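PDB 4QD8: putative esterase PA1618 from Pseudomonas aeruginosa, which probably hydrolyses acyl-CoA thioesters as a hotdog-fold thioesterase of the PaaI family, and is seen here in complex with phenacyl-CoA. Local coordinates for residues Pro8-Asn14 against Ile27-Phe32; Ala63-Ser68 against Ala131-Met135; Ala70-Val75 against Thr113-Asp117. All coordinates share one frame; numbering follows the deposited sequence.

Contact 1: residues Pro8-Asn14 against Ile27-Phe32; sequences PDLEQLN and IRFEAF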
loop_
_atom_site.group_PDB
_atom_site.type_symbol
_atom_site.label_atom_id
_atom_site.label_comp_id
_atom_site.label_asym_id
_atom_site.label_seq_id
_atom_site.Cartn_x
_atom_site.Cartn_y
_atom_site.Cartn_z
ATOM N N PRO A 8 -16.122 19.778 -14.288
ATOM C CA PRO A 8 -15.337 19.026 -15.275
ATOM C C PRO A 8 -15.789 19.333 -16.697
ATOM O O PRO A 8 -16.983 19.384 -16.970
ATOM C CB PRO A 8 -15.646 17.562 -14.934
ATOM C CG PRO A 8 -16.125 17.587 -13.489
ATOM C CD PRO A 8 -16.869 18.894 -13.374
ATOM N N ASP A 9 -14.826 19.556 -17.579
ATOM C CA ASP A 9 -15.109 19.685 -18.998
ATOM C C ASP A 9 -14.223 18.677 -19.728
ATOM O O ASP A 9 -13.002 18.837 -19.786
ATOM C CB ASP A 9 -14.842 21.108 -19.474
ATOM C CG ASP A 9 -15.037 21.259 -20.962
ATOM O OD1 ASP A 9 -14.074 20.983 -21.711
ATOM O OD2 ASP A 9 -16.161 21.624 -21.387
ATOM N N LEU A 10 -14.856 17.636 -20.256
ATOM C CA LEU A 10 -14.143 16.465 -20.767
ATOM C C LEU A 10 -13.192 16.820 -21.907
ATOM O O LEU A 10 -12.109 16.248 -22.018
ATOM C CB LEU A 10 -15.141 15.382 -21.182
ATOM C CG LEU A 10 -16.057 14.854 -20.075
ATOM C CD1 LEU A 10 -17.110 13.905 -20.601
ATOM C CD2 LEU A 10 -15.265 14.167 -18.981
ATOM N N GLU A 11 -13.574 17.788 -22.738
ATOM C CA GLU A 11 -12.718 18.186 -23.849
ATOM C C GLU A 11 -11.398 18.761 -23.358
ATOM O O GLU A 11 -10.336 18.414 -23.871
ATOM C CB GLU A 11 -13.418 19.217 -24.748
ATOM C CG GLU A 11 -12.762 19.359 -26.116
ATOM C CD GLU A 11 -13.138 18.218 -27.038
ATOM O OE1 GLU A 11 -12.423 17.976 -28.034
ATOM O OE2 GLU A 11 -14.159 17.563 -26.772
ATOM N N GLN A 12 -11.474 19.641 -22.362
ATOM C CA GLN A 12 -10.288 20.265 -21.793
ATOM C C GLN A 12 -9.427 19.219 -21.104
ATOM O O GLN A 12 -8.194 19.230 -21.228
ATOM C CB GLN A 12 -10.684 21.337 -20.770
ATOM C CG GLN A 12 -11.354 22.578 -21.334
ATOM C CD GLN A 12 -11.883 23.485 -20.231
ATOM O OE1 GLN A 12 -12.461 23.015 -19.250
ATOM N NE2 GLN A 12 -11.674 24.789 -20.382
ATOM N N LEU A 13 -10.071 18.322 -20.365
ATOM C CA LEU A 13 -9.331 17.271 -19.663
ATOM C C LEU A 13 -8.552 16.449 -20.682
ATOM O O LEU A 13 -7.349 16.209 -20.524
ATOM C CB LEU A 13 -10.260 16.371 -18.837
ATOM C CG LEU A 13 -11.122 17.057 -17.764
ATOM C CD1 LEU A 13 -11.890 16.024 -16.967
ATOM C CD2 LEU A 13 -10.267 17.896 -16.850
ATOM N N ASN A 14 -9.234 16.033 -21.743
ATOM C CA ASN A 14 -8.572 15.276 -22.797
ATOM C C ASN A 14 -7.521 16.082 -23.535
ATOM O O ASN A 14 -6.404 15.617 -23.736
ATOM C CB ASN A 14 -9.594 14.693 -23.770
ATOM C CG ASN A 14 -10.350 13.525 -23.171
ATOM O OD1 ASN A 14 -9.759 12.684 -22.496
ATOM N ND2 ASN A 14 -11.656 13.476 -23.388
ATOM N N ILE A 27 -5.560 7.327 -23.028
ATOM C CA ILE A 27 -6.479 7.610 -21.931
ATOM C C ILE A 27 -7.513 8.647 -22.359
ATOM O O ILE A 27 -7.183 9.690 -22.934
ATOM C CB ILE A 27 -5.732 8.052 -20.649
ATOM C CG1 ILE A 27 -4.887 6.897 -20.108
ATOM C CG2 ILE A 27 -6.727 8.531 -19.579
ATOM C CD1 ILE A 27 -3.995 7.269 -18.886
ATOM N N ARG A 28 -8.774 8.327 -22.103
ATOM C CA ARG A 28 -9.877 9.184 -22.500
ATOM C C ARG A 28 -10.772 9.440 -21.299
ATOM O O ARG A 28 -11.339 8.501 -20.740
ATOM C CB ARG A 28 -10.674 8.503 -23.625
ATOM C CG ARG A 28 -11.830 9.329 -24.170
ATOM C CD ARG A 28 -12.599 8.560 -25.244
ATOM N NE ARG A 28 -13.369 7.445 -24.688
ATOM C CZ ARG A 28 -13.638 6.316 -25.341
ATOM N NH1 ARG A 28 -13.194 6.138 -26.577
ATOM N NH2 ARG A 28 -14.337 5.356 -24.749
ATOM N N PHE A 29 -10.886 10.705 -20.890
ATOM C CA PHE A 29 -11.876 11.073 -19.881
ATOM C C PHE A 29 -13.251 11.002 -20.523
ATOM O O PHE A 29 -13.474 11.628 -21.563
ATOM C CB PHE A 29 -11.582 12.466 -19.322
ATOM C CG PHE A 29 -10.327 12.503 -18.497
ATOM C CD1 PHE A 29 -9.090 12.648 -19.102
ATOM C CD2 PHE A 29 -10.385 12.337 -17.120
ATOM C CE1 PHE A 29 -7.919 12.643 -18.343
ATOM C CE2 PHE A 29 -9.235 12.333 -16.357
ATOM C CZ PHE A 29 -7.993 12.484 -16.970
ATOM N N GLU A 30 -14.153 10.235 -19.908
ATOM C CA GLU A 30 -15.391 9.803 -20.556
ATOM C C GLU A 30 -16.653 10.380 -19.959
ATOM O O GLU A 30 -17.637 10.617 -20.665
ATOM C CB GLU A 30 -15.533 8.293 -20.419
ATOM C CG GLU A 30 -14.297 7.519 -20.735
ATOM C CD GLU A 30 -14.629 6.181 -21.313
ATOM O OE1 GLU A 30 -14.144 5.897 -22.431
ATOM O OE2 GLU A 30 -15.376 5.424 -20.646
ATOM N N ALA A 31 -16.653 10.536 -18.643
ATOM C CA ALA A 31 -17.880 10.828 -17.922
ATOM C C ALA A 31 -17.579 11.431 -16.569
ATOM O O ALA A 31 -16.490 11.256 -16.020
ATOM C CB ALA A 31 -18.694 9.559 -17.746
ATOM N N PHE A 32 -18.556 12.153 -16.036
ATOM C CA PHE A 32 -18.490 12.611 -14.661
ATOM C C PHE A 32 -19.892 12.793 -14.102
ATOM O O PHE A 32 -20.865 12.881 -14.852
ATOM C CB PHE A 32 -17.681 13.904 -14.546
ATOM C CG PHE A 32 -18.366 15.116 -15.121
ATOM C CD1 PHE A 32 -19.195 15.904 -14.330
ATOM C CD2 PHE A 32 -18.161 15.476 -16.448
ATOM C CE1 PHE A 32 -19.822 17.026 -14.856
ATOM C CE2 PHE A 32 -18.781 16.600 -16.985
ATOM C CZ PHE A 32 -19.616 17.375 -16.184
#
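In this hotdog-fold domain the N-terminal helix 10-15 lies against the first strand of the sheet, 28-32, where the carboxamide of Asn14 grips the backbone of Phe29. The two elements run nearly antiparallel, at 162°. Phe29 N donates to Asn14 OD1 over 2.8 Å, and Asn14 ND2 returns a longer bond of 3.2 Å to Phe29 O; each donor meets its acceptor in the carbonyl plane, on a lone pair. The same OD1 lies at the edge of the Phe29 ring, 3.5 Å from CD1, while Leu13 CB sits over one face, 4.2 Å from the centroid. Phe32 has CG between its backbone N and carbonyl carbon (chi1 71°), which places its ring beside Pro8; Pro8 CB lies over one face in a CH-pi contact, 3.7 Å from the centroid and 14° off the normal. Leu10 reaches along the strand, bringing CD1 to 3.3 Å from Glu30 O and CD2 to the edge of the Phe32 ring. Asp9 is the helix N-cap, its OD1 accepting from Gln12 N. The paired hydrogen bonds thus satisfy both backbone polar atoms of Phe29 and fix the rotation of the Asn14 carboxamide.

Contact 2: residues Ala63-Ser68 against Ala131-Met135; sequences AESLGS and ARLTM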
loop_
_atom_site.group_PDB
_atom_site.type_symbol
_atom_site.label_atom_id
_atom_site.label_comp_id
_atom_site.label_asym_id
_atom_site.label_seq_id
_atom_site.Cartn_x
_atom_site.Cartn_y
_atom_site.Cartn_z
ATOM N N ALA A 63 -5.120 5.048 -13.221
ATOM C CA ALA A 63 -5.641 5.432 -11.908
ATOM C C ALA A 63 -5.068 6.768 -11.466
ATOM O O ALA A 63 -5.806 7.639 -10.971
ATOM C CB ALA A 63 -5.331 4.352 -10.875
ATOM N N GLU A 64 -3.763 6.939 -11.648
ATOM C CA GLU A 64 -3.103 8.166 -11.187
ATOM C C GLU A 64 -3.445 9.364 -12.078
ATOM O O GLU A 64 -3.575 10.483 -11.576
ATOM C CB GLU A 64 -1.583 7.974 -11.018
ATOM C CG GLU A 64 -0.936 9.144 -10.292
ATOM C CD GLU A 64 0.283 8.784 -9.439
ATOM O OE1 GLU A 64 0.475 7.601 -9.033
ATOM O OE2 GLU A 64 1.032 9.732 -9.159
ATOM N N SER A 65 -3.625 9.137 -13.381
ATOM C CA SER A 65 -4.090 10.200 -14.277
ATOM C C SER A 65 -5.456 10.684 -13.831
ATOM O O SER A 65 -5.707 11.885 -13.755
ATOM C CB SER A 65 -4.226 9.702 -15.725
ATOM O OG SER A 65 -3.019 9.862 -16.441
ATOM N N LEU A 66 -6.333 9.730 -13.554
ATOM C CA LEU A 66 -7.712 10.010 -13.211
ATOM C C LEU A 66 -7.787 10.722 -11.872
ATOM O O LEU A 66 -8.407 11.770 -11.759
ATOM C CB LEU A 66 -8.517 8.706 -13.175
ATOM C CG LEU A 66 -9.990 8.843 -12.811
ATOM C CD1 LEU A 66 -10.664 9.861 -13.730
ATOM C CD2 LEU A 66 -10.669 7.495 -12.925
ATOM N N GLY A 67 -7.137 10.166 -10.854
ATOM C CA GLY A 67 -7.165 10.779 -9.537
ATOM C C GLY A 67 -6.469 12.126 -9.466
ATOM O O GLY A 67 -6.921 13.013 -8.730
ATOM N N SER A 68 -5.375 12.294 -10.203
ATOM C CA SER A 68 -4.673 13.577 -10.193
ATOM C C SER A 68 -5.529 14.661 -10.837
ATOM O O SER A 68 -5.567 15.802 -10.361
ATOM C CB SER A 68 -3.328 13.479 -10.903
ATOM O OG SER A 68 -2.495 12.553 -10.225
ATOM N N ALA A 131 -7.536 0.623 -6.895
ATOM C CA ALA A 131 -6.393 1.444 -6.519
ATOM C C ALA A 131 -6.807 2.439 -5.458
ATOM O O ALA A 131 -7.970 2.828 -5.388
ATOM C CB ALA A 131 -5.819 2.175 -7.731
ATOM N N ARG A 132 -5.853 2.842 -4.629
ATOM C CA ARG A 132 -6.087 3.987 -3.753
ATOM C C ARG A 132 -4.948 4.976 -3.913
ATOM O O ARG A 132 -3.760 4.615 -3.933
ATOM C CB ARG A 132 -6.295 3.567 -2.292
ATOM C CG ARG A 132 -6.887 4.709 -1.436
ATOM C CD ARG A 132 -7.340 4.240 -0.052
ATOM N NE ARG A 132 -6.203 3.930 0.798
ATOM C CZ ARG A 132 -5.775 2.706 1.080
ATOM N NH1 ARG A 132 -6.426 1.642 0.619
ATOM N NH2 ARG A 132 -4.705 2.549 1.841
ATOM N N LEU A 133 -5.311 6.241 -4.087
ATOM C CA LEU A 133 -4.323 7.263 -4.395
ATOM C C LEU A 133 -4.360 8.375 -3.356
ATOM O O LEU A 133 -5.432 8.889 -3.038
ATOM C CB LEU A 133 -4.634 7.877 -5.763
ATOM C CG LEU A 133 -3.732 9.035 -6.221
ATOM C CD1 LEU A 133 -2.283 8.598 -6.379
ATOM C CD2 LEU A 133 -4.293 9.583 -7.557
ATOM N N THR A 134 -3.193 8.706 -2.818
ATOM C CA THR A 134 -3.024 9.878 -1.942
ATOM C C THR A 134 -2.282 10.983 -2.694
ATOM O O THR A 134 -1.151 10.787 -3.137
ATOM C CB THR A 134 -2.235 9.505 -0.700
ATOM O OG1 THR A 134 -2.883 8.398 -0.065
ATOM C CG2 THR A 134 -2.151 10.694 0.296
ATOM N N MET A 135 -2.933 12.141 -2.834
ATOM C CA MET A 135 -2.341 13.308 -3.486
ATOM C C MET A 135 -1.895 14.288 -2.420
ATOM O O MET A 135 -2.543 14.414 -1.388
ATOM C CB MET A 135 -3.392 14.003 -4.363
ATOM C CG MET A 135 -3.936 13.144 -5.497
ATOM S SD MET A 135 -2.678 12.764 -6.729
ATOM C CE MET A 135 -2.304 14.404 -7.368
#
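Helix 63-68 passes over strand 131-135 at 47°, the axes 9.1 Å apart, so that Ala63 faces Ala131, Gly67 faces Leu133 and Ser68 faces Met135. At the first of these pairs two methyls meet, Ala63 CB and Ala131 CB lying 3.9 Å from each other. Leu133 rises from the strand with CG anti to its backbone N (chi1 177°) and divides its two methyls between neighbouring parts of the helix. CD2 is laid on the bare backbone of Gly67, 3.7 Å from CA; the absence of a side chain there is what admits it so close. CD1 turns to Glu64 instead, 4.0 Å from OE1, and the two side chains cross at about a right angle.

This is the core of the hotdog fold, in which the long helix 56-72 is wrapped by a curled antiparallel sheet, strand 127-139 lying against it between strands 80-91 and 113-121. Val87 and Ile118, from those two neighbours, also pack on Leu133. The polar end of Glu64 looks to a subunit interface, where OE1 is hydrogen-bonded to His91 NE2 of the third subunit.

Farther along, Met135 folds back at chi2 and chi3, bringing its thioether to Ser68: CE is 3.4 Å and SD 3.5 Å from Ser68 OG. That hydroxyl donates within the helix to Glu64 O, 2.7 Å away and tilted 27° from the carbonyl plane. Ser68 N reaches the same oxygen from the opposite face, which leaves Glu64 O held by two donors; the same OG that bonds to it is packed against the Met135 thioether. On the far side of the strand Arg132 NH2 bonds to Asn88 OD1 of the second subunit.

Contact 3: residues Ala70-Val75 against Thr113-Asp117; sequences ASYLCV and THVWD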
loop_
_atom_site.group_PDB
_atom_site.type_symbol
_atom_site.label_atom_id
_atom_site.label_comp_id
_atom_site.label_asym_id
_atom_site.label_seq_id
_atom_site.Cartn_x
_atom_site.Cartn_y
_atom_site.Cartn_z
ATOM N N ALA A 70 -8.819 14.574 -10.996
ATOM C CA ALA A 70 -9.877 14.805 -10.011
ATOM C C ALA A 70 -9.427 15.790 -8.915
ATOM O O ALA A 70 -10.186 16.684 -8.542
ATOM C CB ALA A 70 -10.340 13.502 -9.412
ATOM N N SER A 71 -8.202 15.637 -8.407
ATOM C CA SER A 71 -7.669 16.586 -7.417
ATOM C C SER A 71 -7.554 17.993 -7.968
ATOM O O SER A 71 -7.895 18.961 -7.290
ATOM C CB SER A 71 -6.310 16.134 -6.888
ATOM O OG SER A 71 -6.487 15.249 -5.811
ATOM N N TYR A 72 -7.079 18.107 -9.201
ATOM C CA TYR A 72 -6.980 19.416 -9.831
ATOM C C TYR A 72 -8.313 20.134 -9.948
ATOM O O TYR A 72 -8.365 21.363 -9.846
ATOM C CB TYR A 72 -6.292 19.299 -11.185
ATOM C CG TYR A 72 -4.831 19.595 -11.055
ATOM C CD1 TYR A 72 -4.382 20.909 -10.971
ATOM C CD2 TYR A 72 -3.897 18.567 -10.969
ATOM C CE1 TYR A 72 -3.035 21.196 -10.834
ATOM C CE2 TYR A 72 -2.553 18.842 -10.832
ATOM C CZ TYR A 72 -2.127 20.157 -10.768
ATOM O OH TYR A 72 -0.787 20.427 -10.638
ATOM N N LEU A 73 -9.386 19.370 -10.103
ATOM C CA LEU A 73 -10.731 19.931 -10.241
ATOM C C LEU A 73 -11.331 20.276 -8.883
ATOM O O LEU A 73 -12.434 20.816 -8.806
ATOM C CB LEU A 73 -11.650 18.936 -10.956
ATOM C CG LEU A 73 -11.322 18.622 -12.417
ATOM C CD1 LEU A 73 -12.097 17.433 -12.905
ATOM C CD2 LEU A 73 -11.640 19.848 -13.276
ATOM N N CYS A 74 -10.607 19.951 -7.815
ATOM C CA CYS A 74 -11.110 20.174 -6.460
ATOM C C CYS A 74 -10.339 21.230 -5.676
ATOM O O CYS A 74 -10.814 21.696 -4.641
ATOM C CB CYS A 74 -11.125 18.869 -5.660
ATOM S SG CYS A 74 -12.355 17.678 -6.203
ATOM N N VAL A 75 -9.159 21.610 -6.145
ATOM C CA VAL A 75 -8.405 22.645 -5.437
ATOM C C VAL A 75 -8.525 24.014 -6.073
ATOM O O VAL A 75 -8.967 24.152 -7.213
ATOM C CB VAL A 75 -6.899 22.325 -5.322
ATOM C CG1 VAL A 75 -6.692 21.030 -4.578
ATOM C CG2 VAL A 75 -6.251 22.298 -6.695
ATOM N N THR A 113 -3.856 16.862 1.964
ATOM C CA THR A 113 -3.870 15.597 1.218
ATOM C C THR A 113 -5.259 15.271 0.715
ATOM O O THR A 113 -6.254 15.666 1.316
ATOM C CB THR A 113 -3.396 14.398 2.072
ATOM O OG1 THR A 113 -4.277 14.245 3.190
ATOM C CG2 THR A 113 -1.965 14.588 2.552
ATOM N N HIS A 114 -5.324 14.544 -0.398
ATOM C CA HIS A 114 -6.584 14.027 -0.912
ATOM C C HIS A 114 -6.409 12.533 -1.027
ATOM O O HIS A 114 -5.322 12.068 -1.367
ATOM C CB HIS A 114 -6.870 14.541 -2.322
ATOM C CG HIS A 114 -7.216 15.991 -2.399
ATOM N ND1 HIS A 114 -7.378 16.647 -3.602
ATOM C CD2 HIS A 114 -7.429 16.919 -1.431
ATOM C CE1 HIS A 114 -7.691 17.912 -3.371
ATOM N NE2 HIS A 114 -7.717 18.106 -2.067
ATOM N N VAL A 115 -7.473 11.790 -0.764
ATOM C CA VAL A 115 -7.441 10.335 -0.949
ATOM C C VAL A 115 -8.588 9.947 -1.884
ATOM O O VAL A 115 -9.753 10.287 -1.635
ATOM C CB VAL A 115 -7.549 9.593 0.400
ATOM C CG1 VAL A 115 -7.453 8.073 0.190
ATOM C CG2 VAL A 115 -6.452 10.041 1.364
ATOM N N TRP A 116 -8.253 9.234 -2.963
ATOM C CA TRP A 116 -9.208 8.805 -3.985
ATOM C C TRP A 116 -9.312 7.279 -4.034
ATOM O O TRP A 116 -8.294 6.589 -3.914
ATOM C CB TRP A 116 -8.756 9.301 -5.370
ATOM C CG TRP A 116 -8.794 10.795 -5.494
ATOM C CD1 TRP A 116 -7.744 11.656 -5.367
ATOM C CD2 TRP A 116 -9.952 11.597 -5.729
ATOM N NE1 TRP A 116 -8.185 12.957 -5.517
ATOM C CE2 TRP A 116 -9.538 12.945 -5.741
ATOM C CE3 TRP A 116 -11.309 11.309 -5.921
ATOM C CZ2 TRP A 116 -10.435 14.013 -5.946
ATOM C CZ3 TRP A 116 -12.202 12.374 -6.137
ATOM C CH2 TRP A 116 -11.751 13.703 -6.141
ATOM N N ASP A 117 -10.535 6.788 -4.215
ATOM C CA ASP A 117 -10.830 5.368 -4.397
ATOM C C ASP A 117 -11.015 5.171 -5.899
ATOM O O ASP A 117 -11.863 5.832 -6.507
ATOM C CB ASP A 117 -12.121 5.040 -3.644
ATOM C CG ASP A 117 -12.636 3.643 -3.924
ATOM O OD1 ASP A 117 -11.894 2.665 -3.719
ATOM O OD2 ASP A 117 -13.808 3.528 -4.323
#
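Ser71 OG is the polar hub between segment 70-75 and strand 113-117, reached by two aromatic side chains of the strand. Trp116 NE1 donates to it at 2.9 Å along an almost straight N-H (167°), with the hydroxyl close to the indole plane. His114 ND1 lies 2.8 Å from the same oxygen in a hydrogen bond that either atom could donate, and the hydroxyl again stands at the ring edge. As alternate residues of one strand, His114 and Trp116 project from the same face; with CG anti to the carbonyl carbon in both, their rings turn toward Ser71. That face is the concave side of the hotdog sheet, and the rings lie against the last turn of the central helix 56-72, where the chain turns away. The apolar contacts flank the hub. Ala70 CB makes a CH-pi contact over the six-membered ring of Trp116, 3.6 Å from the centroid and 17° off the normal. Cys74 brings sulfur to the rim of that ring, SG 4.0 Å from CH2, an edge-on sulfur-aromatic contact. Val75 CG1 comes obliquely to within 3.5 Å of His114 CE1, and Val137 and Leu109 pack on the same histidine.

Contacts 2 and 3 are successive bites of the sheet on helix 56-72, their centres about 8 Å apart. Their strands are neighbours: Met135 N is 2.8 Å from His114 O, and Leu133 O 2.8 Å from Trp116 N, both probable hydrogen bonds. Contact 1, centred about 15 Å from each, packs on the helix through Phe29 CE2 and Leu66 CD1 (3.9 Å) and on the loop after it through Pro8 CG and Leu73 CD1 (4.1 Å). Contacts 2 and 3 reach other subunits, contact 2 with Ser65 bonded to His55 of the third subunit; contact 1 reaches none. Hotdog thioesterases generally place active sites at subunit interfaces, so contact 2 is probably nearer one than contact 1.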